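PDB 6K5J: GH3 beta-N-acetylglucosaminidase, which hydrolyses beta-linked terminal N-acetylglucosamine residues from the non-reducing ends of its glycoside substrates. Local coordinates for residues Glu116-Ile121 with Thr166-Gly171; Thr374-Glu379 with Phe488-Leu493. All coordinates share one frame; numbering follows the deposited sequence.

Contact 1: residues Glu116-Ile121 with Thr166-Gly171; sequences EAAHII and TEAVRG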
loop_
_atom_site.group_PDB
_atom_site.type_symbol
_atom_site.label_atom_id
_atom_site.label_comp_id
_atom_site.label_asym_id
_atom_site.label_seq_id
_atom_site.Cartn_x
_atom_site.Cartn_y
_atom_site.Cartn_z
ATOM N N GLU A 116 0.467 4.241 -16.098
ATOM C CA GLU A 116 1.503 5.264 -16.043
ATOM C C GLU A 116 1.953 5.509 -14.610
ATOM O O GLU A 116 3.146 5.695 -14.358
ATOM C CB GLU A 116 1.025 6.558 -16.699
ATOM C CG GLU A 116 0.483 6.320 -18.086
ATOM C CD GLU A 116 0.193 7.584 -18.838
ATOM O OE1 GLU A 116 -0.308 8.549 -18.217
ATOM O OE2 GLU A 116 0.458 7.603 -20.061
ATOM N N ALA A 117 1.014 5.501 -13.659
ATOM C CA ALA A 117 1.382 5.659 -12.256
ATOM C C ALA A 117 2.331 4.549 -11.815
ATOM O O ALA A 117 3.373 4.807 -11.196
ATOM C CB ALA A 117 0.116 5.680 -11.405
ATOM N N ALA A 118 1.995 3.306 -12.150
ATOM C CA ALA A 118 2.830 2.178 -11.753
ATOM C C ALA A 118 4.164 2.201 -12.476
ATOM O O ALA A 118 5.195 1.810 -11.909
ATOM C CB ALA A 118 2.097 0.864 -12.026
ATOM N N HIS A 119 4.172 2.645 -13.735
ATOM C CA HIS A 119 5.432 2.678 -14.475
ATOM C C HIS A 119 6.383 3.729 -13.911
ATOM O O HIS A 119 7.600 3.523 -13.889
ATOM C CB HIS A 119 5.175 2.926 -15.960
ATOM C CG HIS A 119 6.391 2.729 -16.812
ATOM N ND1 HIS A 119 6.895 1.480 -17.107
ATOM C CD2 HIS A 119 7.206 3.618 -17.428
ATOM C CE1 HIS A 119 7.963 1.608 -17.878
ATOM N NE2 HIS A 119 8.176 2.894 -18.084
ATOM N N ILE A 120 5.857 4.863 -13.452
ATOM C CA ILE A 120 6.713 5.835 -12.776
ATOM C C ILE A 120 7.292 5.231 -11.502
ATOM O O ILE A 120 8.503 5.299 -11.257
ATOM C CB ILE A 120 5.941 7.129 -12.470
ATOM C CG1 ILE A 120 5.699 7.934 -13.747
ATOM C CG2 ILE A 120 6.718 7.966 -11.458
ATOM C CD1 ILE A 120 4.716 9.086 -13.526
ATOM N N ILE A 121 6.430 4.647 -10.659
ATOM C CA ILE A 121 6.927 4.009 -9.436
ATOM C C ILE A 121 8.001 2.981 -9.773
ATOM O O ILE A 121 9.072 2.942 -9.152
ATOM C CB ILE A 121 5.778 3.351 -8.649
ATOM C CG1 ILE A 121 4.873 4.407 -7.996
ATOM C CG2 ILE A 121 6.356 2.408 -7.566
ATOM C CD1 ILE A 121 3.538 3.820 -7.451
ATOM N N THR A 166 -4.543 -4.884 -13.401
ATOM C CA THR A 166 -3.658 -5.574 -14.336
ATOM C C THR A 166 -2.771 -4.596 -15.081
ATOM O O THR A 166 -1.636 -4.939 -15.425
ATOM C CB THR A 166 -4.430 -6.437 -15.342
ATOM O OG1 THR A 166 -5.368 -5.634 -16.068
ATOM C CG2 THR A 166 -5.153 -7.576 -14.628
ATOM N N GLU A 167 -3.258 -3.380 -15.334
ATOM C CA GLU A 167 -2.401 -2.372 -15.948
ATOM C C GLU A 167 -1.309 -1.909 -14.991
ATOM O O GLU A 167 -0.199 -1.592 -15.434
ATOM C CB GLU A 167 -3.247 -1.193 -16.426
ATOM C CG GLU A 167 -3.914 -1.476 -17.790
ATOM C CD GLU A 167 -2.874 -1.779 -18.863
ATOM O OE1 GLU A 167 -2.273 -0.817 -19.378
ATOM O OE2 GLU A 167 -2.641 -2.966 -19.182
ATOM N N ALA A 168 -1.599 -1.851 -13.687
ATOM C CA ALA A 168 -0.544 -1.534 -12.726
ATOM C C ALA A 168 0.532 -2.610 -12.727
ATOM O O ALA A 168 1.731 -2.298 -12.698
ATOM C CB ALA A 168 -1.131 -1.355 -11.321
ATOM N N VAL A 169 0.123 -3.881 -12.740
ATOM C CA VAL A 169 1.080 -4.986 -12.862
ATOM C C VAL A 169 1.976 -4.783 -14.075
ATOM O O VAL A 169 3.205 -4.915 -13.995
ATOM C CB VAL A 169 0.343 -6.335 -12.947
ATOM C CG1 VAL A 169 1.331 -7.443 -13.342
ATOM C CG2 VAL A 169 -0.311 -6.662 -11.608
ATOM N N ARG A 170 1.367 -4.476 -15.225
ATOM C CA ARG A 170 2.148 -4.295 -16.449
ATOM C C ARG A 170 3.104 -3.107 -16.342
ATOM O O ARG A 170 4.246 -3.179 -16.808
ATOM C CB ARG A 170 1.212 -4.124 -17.645
ATOM C CG ARG A 170 1.913 -4.202 -19.002
ATOM C CD ARG A 170 0.898 -4.320 -20.142
ATOM N NE ARG A 170 0.145 -3.084 -20.327
ATOM C CZ ARG A 170 0.562 -2.061 -21.064
ATOM N NH1 ARG A 170 1.736 -2.126 -21.686
ATOM N NH2 ARG A 170 -0.189 -0.974 -21.175
ATOM N N GLY A 171 2.654 -1.999 -15.747
ATOM C CA GLY A 171 3.544 -0.855 -15.579
ATOM C C GLY A 171 4.740 -1.157 -14.691
ATOM O O GLY A 171 5.865 -0.741 -14.985
#
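The imidazole of H119 meets helix 166-171 at its edge: ND1 donates to the backbone oxygen of G171, with ND1 and O 3.2 Å apart, and the acceptor lies a little out of the ring plane. The bond is bent, 148° at the hydrogen, yet it arrives in the carbonyl plane on a lone pair of G171 O. A second flat pair lies apart from this bond, within helix 166-171 itself. R170 presents one guanidinium edge side-on to the carboxylate of E167, NH2 to OE1 at 2.8 Å on the syn lone pair and NE to OE2 at 3.0 Å, a two-nitrogen grip that fixes the rotation of both groups. Y115 packs against both partners. The arrangement illustrates how neighbouring outer helices of a TIM barrel, the fold of the GH3 N-terminal domain, come close through small residues. Helix 158-174 makes the beta-alpha-beta crossover between the adjacent parallel strands 132-133 and 178-184, and helix 111-127 runs alongside it. The axes of segments 116-121 and 166-171 approach to 7.3 Å and cross at -29°. G171, lacking a side chain, lets its CA come within 4.2 Å of H119 CA. A118 fills the neighbouring position, its CB 3.3 Å from A168 O and 4.0 Å from A168 CB; F172 also touches this methyl. The imidazole reaches the carbonyl because CG stands anti to the H119 backbone N (chi1 -170°), and the same G171 O receives a CA-H...O contact from H119 CA at 3.5 Å.

Contact 2: residues Thr374-Glu379 with Phe488-Leu493; sequences TLLRSE and FDINAL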
loop_
_atom_site.group_PDB
_atom_site.type_symbol
_atom_site.label_atom_id
_atom_site.label_comp_id
_atom_site.label_asym_id
_atom_site.label_seq_id
_atom_site.Cartn_x
_atom_site.Cartn_y
_atom_site.Cartn_z
ATOM N N THR A 374 -13.637 14.040 -6.356
ATOM C CA THR A 374 -15.025 13.616 -6.459
ATOM C C THR A 374 -15.895 14.467 -5.545
ATOM O O THR A 374 -15.495 14.795 -4.429
ATOM C CB THR A 374 -15.134 12.134 -6.081
ATOM O OG1 THR A 374 -14.256 11.381 -6.931
ATOM C CG2 THR A 374 -16.562 11.628 -6.228
ATOM N N LEU A 375 -17.076 14.840 -6.024
ATOM C CA LEU A 375 -18.047 15.582 -5.229
ATOM C C LEU A 375 -19.166 14.625 -4.843
ATOM O O LEU A 375 -19.881 14.125 -5.714
ATOM C CB LEU A 375 -18.605 16.781 -6.004
ATOM C CG LEU A 375 -19.674 17.644 -5.301
ATOM C CD1 LEU A 375 -19.215 18.090 -3.910
ATOM C CD2 LEU A 375 -20.025 18.856 -6.148
ATOM N N LEU A 376 -19.316 14.365 -3.549
ATOM C CA LEU A 376 -20.331 13.431 -3.080
ATOM C C LEU A 376 -21.613 14.116 -2.637
ATOM O O LEU A 376 -22.683 13.501 -2.692
ATOM C CB LEU A 376 -19.790 12.595 -1.912
ATOM C CG LEU A 376 -18.861 11.420 -2.234
ATOM C CD1 LEU A 376 -17.501 11.918 -2.625
ATOM C CD2 LEU A 376 -18.739 10.509 -1.011
ATOM N N ARG A 377 -21.541 15.376 -2.218
ATOM C CA ARG A 377 -22.715 16.045 -1.679
ATOM C C ARG A 377 -22.517 17.544 -1.835
ATOM O O ARG A 377 -21.424 18.046 -1.594
ATOM C CB ARG A 377 -22.928 15.683 -0.200
ATOM C CG ARG A 377 -24.118 16.384 0.444
ATOM C CD ARG A 377 -24.184 16.139 1.946
ATOM N NE ARG A 377 -24.432 14.744 2.259
ATOM C CZ ARG A 377 -24.237 14.202 3.453
ATOM N NH1 ARG A 377 -23.783 14.943 4.457
ATOM N NH2 ARG A 377 -24.498 12.918 3.644
ATOM N N SER A 378 -23.569 18.245 -2.249
ATOM C CA SER A 378 -23.525 19.701 -2.296
ATOM C C SER A 378 -24.947 20.224 -2.387
ATOM O O SER A 378 -25.869 19.504 -2.782
ATOM C CB SER A 378 -22.696 20.218 -3.471
ATOM O OG SER A 378 -23.245 19.758 -4.685
ATOM N N GLU A 379 -25.110 21.493 -2.019
ATOM C CA GLU A 379 -26.417 22.140 -1.978
ATOM C C GLU A 379 -26.485 23.371 -2.874
ATOM O O GLU A 379 -27.353 24.226 -2.678
ATOM C CB GLU A 379 -26.767 22.530 -0.546
ATOM C CG GLU A 379 -27.698 21.573 0.140
ATOM C CD GLU A 379 -27.885 21.920 1.599
ATOM O OE1 GLU A 379 -27.919 23.131 1.923
ATOM O OE2 GLU A 379 -27.982 20.984 2.420
ATOM N N PHE A 488 -15.380 7.468 3.053
ATOM C CA PHE A 488 -16.538 7.066 3.841
ATOM C C PHE A 488 -16.764 7.959 5.056
ATOM O O PHE A 488 -17.749 7.760 5.781
ATOM C CB PHE A 488 -16.368 5.594 4.235
ATOM C CG PHE A 488 -15.849 4.740 3.096
ATOM C CD1 PHE A 488 -16.568 4.641 1.910
ATOM C CD2 PHE A 488 -14.629 4.087 3.188
ATOM C CE1 PHE A 488 -16.089 3.874 0.836
ATOM C CE2 PHE A 488 -14.141 3.319 2.122
ATOM C CZ PHE A 488 -14.865 3.219 0.950
ATOM N N ASP A 489 -15.886 8.946 5.276
ATOM C CA ASP A 489 -16.110 9.951 6.310
ATOM C C ASP A 489 -17.500 10.562 6.218
ATOM O O ASP A 489 -18.105 10.901 7.243
ATOM C CB ASP A 489 -15.062 11.065 6.198
ATOM C CG ASP A 489 -13.708 10.658 6.725
ATOM O OD1 ASP A 489 -13.544 9.493 7.129
ATOM O OD2 ASP A 489 -12.798 11.516 6.727
ATOM N N ILE A 490 -18.016 10.734 4.994
ATOM C CA ILE A 490 -19.318 11.378 4.811
ATOM C C ILE A 490 -20.402 10.649 5.595
ATOM O O ILE A 490 -21.399 11.261 5.997
ATOM C CB ILE A 490 -19.679 11.460 3.313
ATOM C CG1 ILE A 490 -20.939 12.298 3.093
ATOM C CG2 ILE A 490 -19.858 10.073 2.710
ATOM C CD1 ILE A 490 -21.295 12.490 1.631
ATOM N N ASN A 491 -20.239 9.333 5.805
ATOM C CA ASN A 491 -21.223 8.528 6.530
ATOM C C ASN A 491 -21.354 8.949 7.986
ATOM O O ASN A 491 -22.387 8.673 8.611
ATOM C CB ASN A 491 -20.848 7.041 6.479
ATOM C CG ASN A 491 -21.006 6.448 5.100
ATOM O OD1 ASN A 491 -21.684 7.016 4.244
ATOM N ND2 ASN A 491 -20.385 5.296 4.875
ATOM N N ALA A 492 -20.329 9.592 8.539
ATOM C CA ALA A 492 -20.325 10.068 9.911
ATOM C C ALA A 492 -20.622 11.557 10.023
ATOM O O ALA A 492 -20.511 12.108 11.120
ATOM C CB ALA A 492 -18.977 9.762 10.573
ATOM N N LEU A 493 -20.992 12.216 8.922
ATOM C CA LEU A 493 -21.106 13.678 8.868
ATOM C C LEU A 493 -22.453 14.106 8.284
ATOM O O LEU A 493 -22.519 14.755 7.236
ATOM C CB LEU A 493 -19.948 14.267 8.054
ATOM C CG LEU A 493 -18.552 13.937 8.573
ATOM C CD1 LEU A 493 -17.482 14.368 7.559
ATOM C CD2 LEU A 493 -18.303 14.598 9.937
HETATM O O HOH W 1 -24.010 11.591 6.292
#
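R377 passes over I490 at a slant on its way to L493, at a classic beta bulge where L376 and R377 both face F499 of the neighbouring antiparallel strand. Strand 374-377 is the edge of a six-stranded mixed sheet, and the bulge turns two successive side chains toward the 3-10 segment 488-492. From the R377 backbone, CB rests 4.0 Å from I490 CD1. The chain then bends at chi3 (-65°), which brings NE to 3.9 Å from the same methyl and lays one guanidinium face over I490, CZ being 3.8 Å from CG1 and the contact shifted toward the rim. At the edge of the group, NH1 donates to L493 O at 3.1 Å, a bent bond (143°) whose donor is tilted from the carbonyl plane; NH1 also bonds V496 O, so two backbone oxygens hold this nitrogen. L376 continues the apolar side, its CB 3.9 Å from I490 CD1 and its CD2 equally far from I490 CG2, while F499 touches both residues. The last atom, R377 NH2, donates in the guanidinium plane to a water at 3.0 Å, and that water in turn donates to I490 O at 2.6 Å.

How the contacts relate
Followed from the N terminus, the chain closes contact 1 first, bringing helix 158-174 back against helix 111-127 after a loop of 44 residues that includes strand 132-133. The remaining barrel strands come next. Helix 359-372 then packs L364, K361 and V365 against E116 and I120 of helix 111-127 and leads directly into strand 374-377, where contact 2 opens. Contact 2 closes 108 residues later, after strands 390-396, 424-430, 450-455 and 478-483 have been laid down. The two loops are in series, neither nested nor crossed. With centres 30 Å apart, one joins barrel helices and the other ties the edge of the mixed sheet to a connection between its strands.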